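Local coordinates for protein dicer Related Helicase (Caenorhabditis elegans, PDB 6M6S) that probably hydrolyses ATP as an RNA helicase of the RIG-I-like family and binds 5'-triphosphate double-stranded RNA through its zinc-bearing C-terminal domain, at residues B[18-26]-B[36-45]. Residues are numbered along the deposited sequence; the frame is centred on the assembly and turned at random.
Sequences SKEFCKSIY and VFDPSVWRFL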
loop_
_atom_site.group_PDB
_atom_site.type_symbol
_atom_site.label_atom_id
_atom_site.label_comp_id
_atom_site.label_asym_id
_atom_site.label_seq_id
_atom_site.Cartn_x
_atom_site.Cartn_y
_atom_site.Cartn_z
ATOM N N SER B 18 -8.124 -5.433 -13.289
ATOM C CA SER B 18 -8.629 -6.647 -12.594
ATOM C C SER B 18 -8.395 -7.976 -13.274
ATOM O O SER B 18 -9.014 -8.953 -12.902
ATOM C CB SER B 18 -10.136 -6.550 -12.264
ATOM O OG SER B 18 -10.339 -5.377 -11.510
ATOM N N LYS B 19 -7.525 -8.033 -14.269
ATOM C CA LYS B 19 -7.262 -9.331 -14.895
ATOM C C LYS B 19 -6.379 -10.162 -13.960
ATOM O O LYS B 19 -5.427 -9.634 -13.362
ATOM C CB LYS B 19 -6.560 -9.099 -16.219
ATOM C CG LYS B 19 -6.241 -10.360 -16.987
ATOM C CD LYS B 19 -5.316 -10.026 -18.115
ATOM C CE LYS B 19 -5.038 -11.252 -18.916
ATOM N NZ LYS B 19 -6.326 -11.952 -19.155
ATOM N N GLU B 20 -6.682 -11.457 -13.826
ATOM C CA GLU B 20 -5.932 -12.298 -12.886
ATOM C C GLU B 20 -4.611 -12.770 -13.481
ATOM O O GLU B 20 -4.594 -13.222 -14.619
ATOM C CB GLU B 20 -6.789 -13.499 -12.439
ATOM C CG GLU B 20 -5.993 -14.480 -11.542
ATOM C CD GLU B 20 -6.808 -15.695 -11.072
ATOM O OE1 GLU B 20 -8.059 -15.703 -11.231
ATOM O OE2 GLU B 20 -6.167 -16.634 -10.535
ATOM N N PHE B 21 -3.498 -12.661 -12.761
ATOM C CA PHE B 21 -2.247 -13.224 -13.311
ATOM C C PHE B 21 -1.973 -14.635 -12.804
ATOM O O PHE B 21 -1.608 -15.546 -13.572
ATOM C CB PHE B 21 -1.116 -12.320 -12.846
ATOM C CG PHE B 21 -1.144 -10.934 -13.461
ATOM C CD1 PHE B 21 -1.211 -10.770 -14.820
ATOM C CD2 PHE B 21 -1.147 -9.802 -12.664
ATOM C CE1 PHE B 21 -1.236 -9.512 -15.359
ATOM C CE2 PHE B 21 -1.148 -8.557 -13.219
ATOM C CZ PHE B 21 -1.229 -8.408 -14.559
ATOM N N CYS B 22 -2.132 -14.845 -11.500
ATOM C CA CYS B 22 -1.837 -16.140 -10.894
ATOM C C CYS B 22 -2.329 -16.209 -9.441
ATOM O O CYS B 22 -2.784 -15.202 -8.898
ATOM C CB CYS B 22 -0.302 -16.445 -10.907
ATOM S SG CYS B 22 0.673 -15.299 -9.804
ATOM N N LYS B 23 -2.203 -17.383 -8.836
ATOM C CA LYS B 23 -2.560 -17.572 -7.429
ATOM C C LYS B 23 -1.338 -17.353 -6.559
ATOM O O LYS B 23 -0.189 -17.563 -6.967
ATOM C CB LYS B 23 -3.049 -19.005 -7.217
ATOM C CG LYS B 23 -4.335 -19.332 -7.959
ATOM C CD LYS B 23 -5.494 -18.410 -7.561
ATOM C CE LYS B 23 -6.830 -18.963 -8.168
ATOM N NZ LYS B 23 -6.680 -19.084 -9.643
ATOM N N SER B 24 -1.582 -16.962 -5.315
ATOM C CA SER B 24 -0.507 -16.669 -4.362
ATOM C C SER B 24 0.443 -17.840 -4.101
ATOM O O SER B 24 1.608 -17.611 -3.753
ATOM C CB SER B 24 -1.187 -16.297 -3.013
ATOM O OG SER B 24 -2.119 -17.323 -2.607
ATOM N N ILE B 25 -0.029 -19.083 -4.261
ATOM C CA ILE B 25 0.783 -20.245 -3.960
ATOM C C ILE B 25 1.978 -20.347 -4.943
ATOM O O ILE B 25 2.885 -21.136 -4.695
ATOM C CB ILE B 25 -0.046 -21.532 -3.952
ATOM C CG1 ILE B 25 -0.573 -21.833 -5.372
ATOM C CG2 ILE B 25 -1.144 -21.463 -2.859
ATOM C CD1 ILE B 25 -1.388 -23.111 -5.462
ATOM N N TYR B 26 1.965 -19.566 -6.021
ATOM C CA TYR B 26 3.058 -19.654 -7.012
ATOM C C TYR B 26 4.141 -18.630 -6.796
ATOM O O TYR B 26 5.101 -18.564 -7.573
ATOM C CB TYR B 26 2.527 -19.564 -8.465
ATOM C CG TYR B 26 1.677 -20.758 -8.789
ATOM C CD1 TYR B 26 2.257 -21.986 -9.003
ATOM C CD2 TYR B 26 0.286 -20.661 -8.803
ATOM C CE1 TYR B 26 1.482 -23.081 -9.253
ATOM C CE2 TYR B 26 -0.499 -21.758 -9.048
ATOM C CZ TYR B 26 0.098 -22.951 -9.273
ATOM O OH TYR B 26 -0.688 -24.047 -9.530
ATOM N N VAL B 36 7.319 -15.260 -9.896
ATOM C CA VAL B 36 6.194 -16.154 -10.172
ATOM C C VAL B 36 6.653 -17.479 -10.767
ATOM O O VAL B 36 7.305 -17.506 -11.841
ATOM C CB VAL B 36 5.180 -15.458 -11.146
ATOM C CG1 VAL B 36 3.951 -16.397 -11.360
ATOM C CG2 VAL B 36 4.747 -14.056 -10.653
ATOM N N PHE B 37 6.314 -18.592 -10.109
ATOM C CA PHE B 37 6.686 -19.933 -10.632
ATOM C C PHE B 37 5.478 -20.714 -11.136
ATOM O O PHE B 37 5.438 -21.921 -11.008
ATOM C CB PHE B 37 7.411 -20.755 -9.534
ATOM C CG PHE B 37 8.793 -20.209 -9.181
ATOM C CD1 PHE B 37 8.943 -19.113 -8.333
ATOM C CD2 PHE B 37 9.955 -20.854 -9.669
ATOM C CE1 PHE B 37 10.230 -18.619 -7.999
ATOM C CE2 PHE B 37 11.244 -20.342 -9.346
ATOM C CZ PHE B 37 11.363 -19.218 -8.487
ATOM N N ASP B 38 4.522 -20.031 -11.762
ATOM C CA ASP B 38 3.402 -20.686 -12.464
ATOM C C ASP B 38 3.741 -20.589 -13.966
ATOM O O ASP B 38 3.781 -19.466 -14.500
ATOM C CB ASP B 38 2.089 -19.931 -12.176
ATOM C CG ASP B 38 0.908 -20.443 -12.952
ATOM O OD1 ASP B 38 1.053 -21.389 -13.762
ATOM O OD2 ASP B 38 -0.200 -19.881 -12.801
ATOM N N PRO B 39 3.991 -21.725 -14.633
ATOM C CA PRO B 39 4.380 -21.629 -16.056
ATOM C C PRO B 39 3.271 -21.034 -16.913
ATOM O O PRO B 39 3.553 -20.457 -17.992
ATOM C CB PRO B 39 4.685 -23.080 -16.448
ATOM C CG PRO B 39 3.998 -23.893 -15.437
ATOM C CD PRO B 39 4.010 -23.102 -14.135
ATOM N N SER B 40 2.032 -21.051 -16.415
ATOM C CA SER B 40 0.929 -20.438 -17.194
ATOM C C SER B 40 0.916 -18.946 -17.202
ATOM O O SER B 40 0.177 -18.359 -17.994
ATOM C CB SER B 40 -0.435 -20.891 -16.631
ATOM O OG SER B 40 -0.514 -22.286 -16.733
ATOM N N VAL B 41 1.661 -18.311 -16.293
ATOM C CA VAL B 41 1.521 -16.874 -16.096
ATOM C C VAL B 41 1.914 -16.111 -17.368
ATOM O O VAL B 41 1.416 -15.017 -17.619
ATOM C CB VAL B 41 2.342 -16.395 -14.890
ATOM C CG1 VAL B 41 3.792 -16.357 -15.225
ATOM C CG2 VAL B 41 1.852 -15.003 -14.458
ATOM N N TRP B 42 2.771 -16.726 -18.220
ATOM C CA TRP B 42 3.271 -15.945 -19.325
ATOM C C TRP B 42 2.149 -15.598 -20.338
ATOM O O TRP B 42 2.271 -14.591 -21.090
ATOM C CB TRP B 42 4.386 -16.716 -20.043
ATOM C CG TRP B 42 5.694 -16.893 -19.253
ATOM C CD1 TRP B 42 6.213 -18.062 -18.772
ATOM C CD2 TRP B 42 6.660 -15.869 -18.950
ATOM N NE1 TRP B 42 7.425 -17.850 -18.190
ATOM C CE2 TRP B 42 7.747 -16.526 -18.299
ATOM C CE3 TRP B 42 6.717 -14.473 -19.184
ATOM C CZ2 TRP B 42 8.860 -15.838 -17.838
ATOM C CZ3 TRP B 42 7.828 -13.772 -18.751
ATOM C CH2 TRP B 42 8.912 -14.485 -18.118
ATOM N N ARG B 43 1.056 -16.384 -20.374
ATOM C CA ARG B 43 -0.087 -16.110 -21.251
ATOM C C ARG B 43 -0.684 -14.740 -20.970
ATOM O O ARG B 43 -1.256 -14.099 -21.872
ATOM C CB ARG B 43 -1.180 -17.169 -21.031
ATOM C CG ARG B 43 -0.647 -18.603 -21.157
ATOM C CD ARG B 43 -1.481 -19.540 -20.302
ATOM N NE ARG B 43 -2.893 -19.498 -20.665
ATOM C CZ ARG B 43 -3.877 -19.867 -19.847
ATOM N NH1 ARG B 43 -3.599 -20.292 -18.617
ATOM N NH2 ARG B 43 -5.140 -19.799 -20.255
ATOM N N PHE B 44 -0.480 -14.287 -19.739
ATOM C CA PHE B 44 -1.127 -13.050 -19.242
ATOM C C PHE B 44 -0.193 -11.853 -19.198
ATOM O O PHE B 44 -0.517 -10.777 -18.635
ATOM C CB PHE B 44 -1.767 -13.313 -17.877
ATOM C CG PHE B 44 -2.675 -14.497 -17.903
ATOM C CD1 PHE B 44 -3.698 -14.560 -18.835
ATOM C CD2 PHE B 44 -2.419 -15.600 -17.087
ATOM C CE1 PHE B 44 -4.520 -15.677 -18.902
ATOM C CE2 PHE B 44 -3.229 -16.734 -17.151
ATOM C CZ PHE B 44 -4.281 -16.772 -18.076
ATOM N N LEU B 45 0.984 -12.003 -19.799
ATOM C CA LEU B 45 1.980 -10.936 -19.786
ATOM C C LEU B 45 2.502 -10.651 -21.189
ATOM O O LEU B 45 2.835 -11.583 -21.953
ATOM C CB LEU B 45 3.172 -11.298 -18.922
ATOM C CG LEU B 45 2.831 -11.628 -17.466
ATOM C CD1 LEU B 45 4.031 -12.174 -16.791
ATOM C CD2 LEU B 45 2.362 -10.308 -16.735
HETATM O O HOH W 1 -1.492 -18.055 -14.398
HETATM O O HOH W 2 -2.076 -19.490 -10.815
#
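With CG opposite its carbonyl carbon (chi1 -53°), the ring of Phe-44 is laid against the backbone of residues 20-21, while the chain of Lys-19, extended as far as CE and bent at its last torsion, with CG trans to the backbone N (chi1 -179°), crosses it at about a right angle. Lys-19 CE comes within 3.6 Å of Phe-44 CD1, and Glu-20 O lies over one ring face, off centre; Arg-43 CB backs the opposite face. Phe-21 runs past Phe-44 the other way, its ring edge reaching Phe-44 O (CE1 to O 3.6 Å) and its CE1 meeting Leu-45 CD2. An alanine in place of Phe-44 would probably leave a gap beneath Lys-19 and the Glu-20 carbonyl. These residues belong to the zinc-bearing C-terminal domain of the RIG-I-like family: strand 20-23, at the border of one antiparallel sheet, packs on the connection between strands 33-36 and 45-48, with Lys-19 and Phe-21 beside the zinc ligands Cys-17 and Cys-14. Farther along, Asp-38 OD2 accepts from two waters, one also donating to Phe-21 O (2.6 Å) and the other accepting from Lys-23 N (2.9 Å), while OD1 takes Ser-40 N from above the carboxylate plane in an Asx turn. Asp-38 CB makes a CH-pi contact over one face of Tyr-26, 3.9 Å from the ring centroid, and Phe-37 N donates to Tyr-26 O in a nearly straight bond (2.8 Å, 170°).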